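Local coordinates for protein amidohydrolase (Chromobacterium violaceum, PDB 2YB1) that hydrolyses nucleoside 3',5'-bisphosphates to the nucleoside 5'-phosphate and orthophosphate, using three manganese ions per subunit, at residues R99-L110 against P163-A171; D237-S247 against T262-W273. All blocks are in the same frame, centred on the assembly; numbering follows the deposited sequence.

Interaction 1: R99-L110 against P163-A171. With AMP (adenosine monophosphate), chain E.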
# COMPACT_ATOMS: atom_id res chain seq x y z
N ARG A 99 6.77 -5.78 -14.27
CA ARG A 99 7.29 -6.13 -12.95
C ARG A 99 8.29 -7.30 -13.01
O ARG A 99 9.39 -7.22 -12.44
CB ARG A 99 6.13 -6.44 -11.99
CG ARG A 99 6.41 -6.12 -10.55
CD ARG A 99 5.13 -6.08 -9.72
NE ARG A 99 4.86 -4.75 -9.16
CZ ARG A 99 5.65 -4.13 -8.28
NH1 ARG A 99 6.78 -4.70 -7.87
NH2 ARG A 99 5.31 -2.92 -7.83
N LEU A 100 7.92 -8.39 -13.68
CA LEU A 100 8.80 -9.56 -13.78
C LEU A 100 10.12 -9.24 -14.50
O LEU A 100 11.20 -9.63 -14.04
CB LEU A 100 8.08 -10.72 -14.50
CG LEU A 100 7.57 -11.79 -13.54
CD1 LEU A 100 6.61 -12.76 -14.24
CD2 LEU A 100 8.74 -12.54 -12.90
N GLU A 101 10.01 -8.55 -15.63
CA GLU A 101 11.17 -8.11 -16.40
C GLU A 101 12.13 -7.27 -15.52
O GLU A 101 13.33 -7.51 -15.49
CB GLU A 101 10.69 -7.30 -17.60
CG GLU A 101 11.75 -6.54 -18.38
CD GLU A 101 11.13 -5.67 -19.48
OE1 GLU A 101 10.15 -4.94 -19.21
OE2 GLU A 101 11.65 -5.72 -20.63
N ARG A 102 11.57 -6.29 -14.82
CA ARG A 102 12.36 -5.45 -13.92
C ARG A 102 13.06 -6.29 -12.85
O ARG A 102 14.22 -6.01 -12.49
CB ARG A 102 11.43 -4.43 -13.26
CG ARG A 102 12.03 -3.59 -12.13
CD ARG A 102 10.91 -2.67 -11.61
NE ARG A 102 11.25 -1.82 -10.47
CZ ARG A 102 10.87 -2.06 -9.22
NH1 ARG A 102 10.16 -3.15 -8.92
NH2 ARG A 102 11.21 -1.21 -8.25
N ALA A 103 12.36 -7.30 -12.35
CA ALA A 103 12.93 -8.17 -11.31
C ALA A 103 14.10 -9.01 -11.80
O ALA A 103 15.08 -9.19 -11.08
CB ALA A 103 11.84 -9.07 -10.71
N ARG A 104 14.01 -9.54 -13.02
CA ARG A 104 15.13 -10.31 -13.56
C ARG A 104 16.37 -9.41 -13.68
O ARG A 104 17.50 -9.83 -13.42
CB ARG A 104 14.76 -10.93 -14.92
CG ARG A 104 13.56 -11.87 -14.86
CD ARG A 104 13.32 -12.55 -16.21
NE ARG A 104 12.01 -13.19 -16.25
CZ ARG A 104 10.92 -12.64 -16.78
NH1 ARG A 104 10.99 -11.43 -17.34
NH2 ARG A 104 9.76 -13.29 -16.77
N GLN A 105 16.14 -8.17 -14.07
CA GLN A 105 17.19 -7.16 -14.18
C GLN A 105 17.78 -6.78 -12.80
O GLN A 105 19.00 -6.61 -12.66
CB GLN A 105 16.65 -5.93 -14.92
CG GLN A 105 16.32 -6.21 -16.39
CD GLN A 105 15.50 -5.12 -17.07
OE1 GLN A 105 15.07 -4.16 -16.43
NE2 GLN A 105 15.28 -5.27 -18.37
N MET A 106 16.92 -6.66 -11.79
CA MET A 106 17.38 -6.39 -10.43
C MET A 106 18.31 -7.51 -9.98
O MET A 106 19.36 -7.26 -9.37
CB MET A 106 16.20 -6.25 -9.46
CG MET A 106 15.32 -4.99 -9.70
SD MET A 106 14.08 -4.78 -8.38
CE MET A 106 12.81 -5.93 -8.86
N GLY A 107 17.94 -8.75 -10.28
CA GLY A 107 18.76 -9.89 -9.93
C GLY A 107 20.12 -9.82 -10.60
O GLY A 107 21.15 -10.03 -9.95
N ALA A 108 20.12 -9.52 -11.89
CA ALA A 108 21.35 -9.43 -12.68
C ALA A 108 22.23 -8.26 -12.22
O ALA A 108 23.46 -8.36 -12.19
CB ALA A 108 21.03 -9.32 -14.16
N SER A 109 21.60 -7.16 -11.84
CA SER A 109 22.32 -6.04 -11.22
C SER A 109 23.02 -6.48 -9.93
O SER A 109 24.21 -6.22 -9.73
CB SER A 109 21.36 -4.88 -10.94
OG SER A 109 22.03 -3.79 -10.35
N LEU A 110 22.29 -7.14 -9.05
CA LEU A 110 22.90 -7.65 -7.81
C LEU A 110 24.04 -8.63 -8.10
O LEU A 110 25.07 -8.63 -7.42
CB LEU A 110 21.84 -8.26 -6.89
CG LEU A 110 20.95 -7.20 -6.21
CD1 LEU A 110 19.58 -7.76 -5.79
CD2 LEU A 110 21.68 -6.60 -5.02
N PRO A 163 23.26 -1.13 -6.10
CA PRO A 163 23.00 -2.36 -6.87
C PRO A 163 21.61 -2.91 -6.59
O PRO A 163 21.10 -2.85 -5.46
CB PRO A 163 24.09 -3.32 -6.36
CG PRO A 163 25.22 -2.39 -5.94
CD PRO A 163 24.52 -1.20 -5.34
N GLY A 164 20.97 -3.42 -7.64
CA GLY A 164 19.66 -4.02 -7.48
C GLY A 164 18.51 -3.08 -7.78
O GLY A 164 17.38 -3.54 -7.95
N TYR A 165 18.77 -1.77 -7.84
CA TYR A 165 17.73 -0.81 -8.19
C TYR A 165 17.65 -0.58 -9.69
O TYR A 165 18.65 -0.35 -10.36
CB TYR A 165 17.91 0.53 -7.47
CG TYR A 165 16.73 1.45 -7.67
CD1 TYR A 165 15.57 1.28 -6.92
CD2 TYR A 165 16.75 2.46 -8.62
CE1 TYR A 165 14.46 2.12 -7.10
CE2 TYR A 165 15.66 3.30 -8.81
CZ TYR A 165 14.52 3.12 -8.05
OH TYR A 165 13.43 3.95 -8.23
N VAL A 166 16.44 -0.69 -10.23
CA VAL A 166 16.21 -0.48 -11.65
C VAL A 166 15.08 0.54 -11.75
O VAL A 166 13.98 0.27 -11.30
CB VAL A 166 15.83 -1.80 -12.37
CG1 VAL A 166 15.47 -1.55 -13.84
CG2 VAL A 166 16.96 -2.84 -12.24
N SER A 167 15.37 1.72 -12.29
CA SER A 167 14.34 2.74 -12.39
C SER A 167 13.21 2.22 -13.26
O SER A 167 13.44 1.44 -14.19
CB SER A 167 14.90 4.04 -12.99
OG SER A 167 15.98 4.50 -12.20
N HIS A 168 11.99 2.61 -12.94
CA HIS A 168 10.83 2.11 -13.66
C HIS A 168 9.72 3.13 -13.61
O HIS A 168 9.52 3.77 -12.58
CB HIS A 168 10.35 0.80 -13.03
CG HIS A 168 9.35 0.07 -13.85
ND1 HIS A 168 9.69 -0.58 -15.02
CD2 HIS A 168 8.02 -0.11 -13.69
CE1 HIS A 168 8.61 -1.14 -15.54
NE2 HIS A 168 7.59 -0.87 -14.76
N GLN A 169 8.98 3.27 -14.70
CA GLN A 169 7.85 4.20 -14.70
C GLN A 169 6.54 3.49 -14.39
O GLN A 169 6.13 2.57 -15.10
CB GLN A 169 7.76 4.98 -16.02
CG GLN A 169 6.57 5.95 -16.03
CD GLN A 169 6.65 7.00 -17.13
OE1 GLN A 169 5.96 6.90 -18.15
NE2 GLN A 169 7.48 8.02 -16.92
N TRP A 170 5.90 3.90 -13.31
CA TRP A 170 4.61 3.35 -12.88
C TRP A 170 3.47 4.19 -13.44
O TRP A 170 3.65 4.91 -14.43
CB TRP A 170 4.55 3.23 -11.35
CG TRP A 170 5.74 2.54 -10.76
CD1 TRP A 170 6.80 3.13 -10.12
CD2 TRP A 170 6.02 1.13 -10.77
NE1 TRP A 170 7.70 2.17 -9.71
CE2 TRP A 170 7.25 0.94 -10.10
CE3 TRP A 170 5.33 0.01 -11.25
CZ2 TRP A 170 7.81 -0.33 -9.90
CZ3 TRP A 170 5.90 -1.26 -11.06
CH2 TRP A 170 7.13 -1.41 -10.39
N ALA A 171 2.28 4.07 -12.86
CA ALA A 171 1.12 4.83 -13.35
C ALA A 171 1.34 6.33 -13.21
O ALA A 171 2.15 6.78 -12.41
CB ALA A 171 -0.14 4.42 -12.61
P AMP E . 8.57 -2.35 -5.62
O1P AMP E . 9.47 -1.18 -5.91
O2P AMP E . 7.13 -1.89 -5.80
O3P AMP E . 9.03 -3.56 -6.40
O5' AMP E . 8.85 -2.58 -4.07
C5' AMP E . 8.51 -1.59 -3.12
C4' AMP E . 8.23 -2.19 -1.77
O4' AMP E . 9.49 -2.44 -1.09
C3' AMP E . 7.46 -1.31 -0.80
O3' AMP E . 6.05 -1.38 -1.01
C2' AMP E . 7.89 -1.82 0.57
O2' AMP E . 7.13 -2.97 0.94
C1' AMP E . 9.33 -2.26 0.31
N9 AMP E . 10.30 -1.25 0.76
C8 AMP E . 10.73 -0.18 0.05
N7 AMP E . 11.62 0.55 0.79
C5 AMP E . 11.74 -0.05 1.99
C6 AMP E . 12.51 0.18 3.24
N6 AMP E . 13.34 1.25 3.35
N1 AMP E . 12.36 -0.70 4.25
C2 AMP E . 11.54 -1.77 4.16
N3 AMP E . 10.81 -2.04 3.06
C4 AMP E . 10.87 -1.24 1.97
O HOH W 1 11.78 1.14 -9.78
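The six-membered ring of Trp170 touches both arginines that grip the phosphate of AMP. Its CZ2 stands 3.6 Å from CZ of Arg102, over the guanidinium centre, and with the planes at 77° the indole meets the group edge-on. Arg99 lies much flatter to the same ring, at 21°, approaching obliquely with NH2 3.5 Å from CH2 of Trp170. Each arginine gives the phosphate two hydrogen bonds; NH1 of both shares O3P, while NH2 of Arg99 takes O2P and NH2 of Arg102 takes O1P. These substrate-binding residues form the phosphate end of the nucleotide pocket. Arg102 gets there with CG anti to its own N (chi1 171°) and an extended chain to NE, past CB of His168. A water accepts from its NH2 and donates to Val166 O, tying the guanidinium to the loop, and Met106 SD covers the face away from Trp170. CG of Met106 packs on CG2 of Val166 at 3.7 Å. Ser109 OG receives the N-H of Gly164 in a nearly straight bond of 2.9 Å. Arg134 and Thr135 of helix 134-143 also bind AMP, Phe137 of that helix packs against Met106 and Leu110, and Trp170 reaches Ile95 of helix 86-96.

Interaction 2: D237-S247 against T262-W273; sequences DRHGLYASSGS and TEDLPPICRPIW
Tyr242 and Arg270 both set CG anti to the carbonyl carbon, and a bend at chi3 of the arginine (-69°) lays its guanidinium flat on the phenol ring. The centres are 4.3 Å apart and the planes 21° from parallel. From the guanidinium edge, NH2 makes a weak 3.1 Å hydrogen bond to O of Gly240, the positive-phi glycine of the Schellman motif that follows helix 226-239. Two waters link Arg270 NE and Arg270 N to Leu241 O. Strand 242-246, last in the sheet order, pairs with strand 216-221, and Ser245 also bonds through its backbone to Leu6, just past strand 4-5, consistent with the barrel-like PHP fold. The returning chain adds a single bridge: Ala243 N donates to Arg270 O (2.8 Å), and Ile272 N donates to Ala243 O (2.7 Å). Beside the bridge, Ala243 CB packs against Cys269 CB at 3.6 Å and against CD1 of Leu265. Ser245 OG sits at the edge of the Trp273 ring, 3.4 Å from CZ3, and a water joins it to Thr262 OG1 and Glu263 O. Thr262 OG1 also bonds to Ile4 O, while its CG2 rests 3.6 Å from Gly246 CA, close to the manganese ligand His7.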
# COMPACT_ATOMS: atom_id res chain seq x y z
N ASP A 237 -5.83 19.37 6.65
CA ASP A 237 -6.85 20.36 7.02
C ASP A 237 -6.86 21.56 6.06
O ASP A 237 -7.93 22.06 5.70
CB ASP A 237 -6.69 20.82 8.47
CG ASP A 237 -7.82 21.72 8.91
OD1 ASP A 237 -8.96 21.22 9.01
OD2 ASP A 237 -7.58 22.92 9.14
N ARG A 238 -5.68 22.03 5.66
CA ARG A 238 -5.58 23.19 4.78
C ARG A 238 -6.23 22.93 3.43
O ARG A 238 -6.71 23.84 2.76
CB ARG A 238 -4.13 23.60 4.55
CG ARG A 238 -3.36 23.96 5.81
CD ARG A 238 -1.90 24.25 5.49
NE ARG A 238 -1.74 25.48 4.71
CZ ARG A 238 -1.71 25.53 3.38
NH1 ARG A 238 -1.83 24.42 2.67
NH2 ARG A 238 -1.56 26.70 2.76
N HIS A 239 -6.18 21.67 2.99
CA HIS A 239 -6.75 21.31 1.69
C HIS A 239 -8.11 20.63 1.74
O HIS A 239 -8.67 20.27 0.71
CB HIS A 239 -5.72 20.53 0.89
CG HIS A 239 -4.47 21.30 0.63
ND1 HIS A 239 -4.39 22.28 -0.33
CD2 HIS A 239 -3.27 21.29 1.26
CE1 HIS A 239 -3.19 22.83 -0.31
NE2 HIS A 239 -2.48 22.24 0.64
N GLY A 240 -8.64 20.45 2.94
CA GLY A 240 -9.92 19.77 3.10
C GLY A 240 -9.85 18.30 2.74
O GLY A 240 -10.82 17.73 2.27
N LEU A 241 -8.69 17.68 2.97
CA LEU A 241 -8.55 16.23 2.74
C LEU A 241 -9.04 15.42 3.94
O LEU A 241 -8.86 15.83 5.09
CB LEU A 241 -7.09 15.87 2.46
CG LEU A 241 -6.46 16.44 1.19
CD1 LEU A 241 -4.97 16.13 1.15
CD2 LEU A 241 -7.17 15.87 -0.03
N TYR A 242 -9.63 14.27 3.66
CA TYR A 242 -10.04 13.32 4.70
C TYR A 242 -8.85 12.46 5.13
O TYR A 242 -8.00 12.11 4.32
CB TYR A 242 -11.18 12.43 4.18
CG TYR A 242 -12.42 13.24 3.91
CD1 TYR A 242 -13.27 13.61 4.95
CD2 TYR A 242 -12.72 13.69 2.63
CE1 TYR A 242 -14.39 14.39 4.72
CE2 TYR A 242 -13.85 14.47 2.38
CZ TYR A 242 -14.68 14.81 3.44
OH TYR A 242 -15.81 15.59 3.23
N ALA A 243 -8.81 12.13 6.42
CA ALA A 243 -7.65 11.44 6.99
C ALA A 243 -7.87 9.95 7.03
O ALA A 243 -8.92 9.47 7.47
CB ALA A 243 -7.35 11.96 8.40
N SER A 244 -6.86 9.21 6.58
CA SER A 244 -6.90 7.77 6.63
C SER A 244 -5.88 7.28 7.64
O SER A 244 -4.96 8.02 8.02
CB SER A 244 -6.61 7.18 5.26
OG SER A 244 -6.94 5.82 5.27
N SER A 245 -6.08 6.05 8.11
CA SER A 245 -5.20 5.41 9.06
C SER A 245 -4.90 3.97 8.59
O SER A 245 -5.81 3.22 8.22
CB SER A 245 -5.87 5.38 10.44
OG SER A 245 -6.41 6.65 10.78
N GLY A 246 -3.63 3.58 8.58
CA GLY A 246 -3.33 2.18 8.35
C GLY A 246 -1.96 1.78 8.85
O GLY A 246 -1.03 2.58 8.85
N SER A 247 -1.82 0.51 9.23
CA SER A 247 -0.60 -0.00 9.84
C SER A 247 0.48 -0.21 8.79
O SER A 247 1.68 -0.16 9.10
CB SER A 247 -0.89 -1.34 10.53
OG SER A 247 -1.31 -2.30 9.58
N THR A 262 -4.48 1.16 14.79
CA THR A 262 -3.72 2.34 14.39
C THR A 262 -3.79 3.37 15.51
O THR A 262 -4.64 3.28 16.41
CB THR A 262 -4.27 2.97 13.09
OG1 THR A 262 -5.67 3.21 13.24
CG2 THR A 262 -4.02 2.06 11.89
N GLU A 263 -2.88 4.34 15.47
CA GLU A 263 -2.90 5.47 16.39
C GLU A 263 -4.14 6.32 16.16
O GLU A 263 -4.52 6.56 15.02
CB GLU A 263 -1.67 6.35 16.15
CG GLU A 263 -0.34 5.68 16.49
CD GLU A 263 -0.29 5.25 17.95
OE1 GLU A 263 -0.67 6.07 18.82
OE2 GLU A 263 0.10 4.10 18.22
N ASP A 264 -4.76 6.78 17.25
CA ASP A 264 -5.90 7.69 17.18
C ASP A 264 -5.55 8.92 16.34
O ASP A 264 -4.51 9.55 16.56
CB ASP A 264 -6.29 8.17 18.59
CG ASP A 264 -6.90 7.08 19.45
OD1 ASP A 264 -7.30 6.02 18.91
OD2 ASP A 264 -6.98 7.30 20.67
N LEU A 265 -6.42 9.27 15.40
CA LEU A 265 -6.25 10.49 14.61
C LEU A 265 -6.31 11.73 15.50
O LEU A 265 -7.07 11.79 16.45
CB LEU A 265 -7.33 10.59 13.53
CG LEU A 265 -7.28 9.64 12.35
CD1 LEU A 265 -8.52 9.84 11.49
CD2 LEU A 265 -6.00 9.83 11.53
N PRO A 266 -5.48 12.74 15.19
CA PRO A 266 -5.59 14.04 15.86
C PRO A 266 -7.02 14.57 15.76
O PRO A 266 -7.70 14.28 14.77
CB PRO A 266 -4.63 14.93 15.06
CG PRO A 266 -3.62 13.98 14.48
CD PRO A 266 -4.40 12.72 14.18
N PRO A 267 -7.48 15.31 16.78
CA PRO A 267 -8.86 15.82 16.74
C PRO A 267 -9.24 16.63 15.50
O PRO A 267 -10.41 16.57 15.10
CB PRO A 267 -8.95 16.67 18.01
CG PRO A 267 -8.00 16.01 18.97
CD PRO A 267 -6.84 15.54 18.09
N ILE A 268 -8.29 17.36 14.89
CA ILE A 268 -8.58 18.19 13.70
C ILE A 268 -9.04 17.38 12.48
O ILE A 268 -9.75 17.90 11.61
CB ILE A 268 -7.35 19.05 13.30
CG1 ILE A 268 -7.74 20.21 12.37
CG2 ILE A 268 -6.26 18.17 12.66
CD1 ILE A 268 -8.76 21.21 12.97
N CYS A 269 -8.65 16.11 12.42
CA CYS A 269 -8.89 15.30 11.23
C CYS A 269 -10.35 14.95 11.02
O CYS A 269 -11.10 14.73 11.96
CB CYS A 269 -8.07 14.00 11.29
SG CYS A 269 -6.28 14.25 11.34
N ARG A 270 -10.74 14.90 9.75
CA ARG A 270 -12.02 14.36 9.33
C ARG A 270 -11.78 12.93 8.85
O ARG A 270 -11.23 12.73 7.78
CB ARG A 270 -12.60 15.21 8.21
CG ARG A 270 -12.83 16.65 8.62
CD ARG A 270 -13.75 17.38 7.66
NE ARG A 270 -13.15 17.60 6.35
CZ ARG A 270 -13.82 18.06 5.30
NH1 ARG A 270 -15.12 18.33 5.42
NH2 ARG A 270 -13.22 18.24 4.13
N PRO A 271 -12.21 11.94 9.65
CA PRO A 271 -11.84 10.55 9.34
C PRO A 271 -12.44 10.06 8.04
O PRO A 271 -13.65 10.21 7.81
CB PRO A 271 -12.43 9.75 10.52
CG PRO A 271 -12.67 10.76 11.60
CD PRO A 271 -13.01 12.05 10.88
N ILE A 272 -11.63 9.46 7.19
CA ILE A 272 -12.10 9.03 5.88
C ILE A 272 -13.18 7.93 5.97
O ILE A 272 -14.05 7.84 5.09
CB ILE A 272 -10.94 8.57 4.98
CG1 ILE A 272 -11.35 8.66 3.50
CG2 ILE A 272 -10.45 7.17 5.39
CD1 ILE A 272 -10.18 8.57 2.53
N TRP A 273 -13.14 7.10 7.02
CA TRP A 273 -14.12 6.01 7.13
C TRP A 273 -15.57 6.49 7.26
O TRP A 273 -16.50 5.80 6.82
CB TRP A 273 -13.76 5.00 8.23
CG TRP A 273 -13.40 5.58 9.56
CD1 TRP A 273 -14.25 5.85 10.59
CD2 TRP A 273 -12.09 5.93 10.01
NE1 TRP A 273 -13.55 6.36 11.66
CE2 TRP A 273 -12.22 6.42 11.32
CE3 TRP A 273 -10.82 5.90 9.42
CZ2 TRP A 273 -11.12 6.86 12.07
CZ3 TRP A 273 -9.73 6.34 10.16
CH2 TRP A 273 -9.89 6.80 11.47
O HOH W 2 -9.23 18.56 9.01
O HOH W 3 -10.05 17.99 6.41
O HOH W 4 -8.56 15.28 7.84
O HOH W 5 -6.61 5.86 13.43

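Overall arrangement
Interaction 1 closes in the chain before interaction 2 opens, and the two lie on opposite sides of the chain's centre, their own centres about 34 Å apart and their nearest atoms about 18 Å. Neither touches the other. Residues 99-110 and 163-171 belong to the helix and loop region inserted between strands 72-79 and 186-189 in sequence, where the 5'-phosphate of the bound AMP is held. Residues 237-247 instead include strand 242-246, the last in the sheet order, and 262-273 lie along it. The active site relates them: interaction 1 holds part of the AMP pocket, while strand 242-246 leads directly to the metal-binding residues Asp248 and His250, the latter also a substrate ligand.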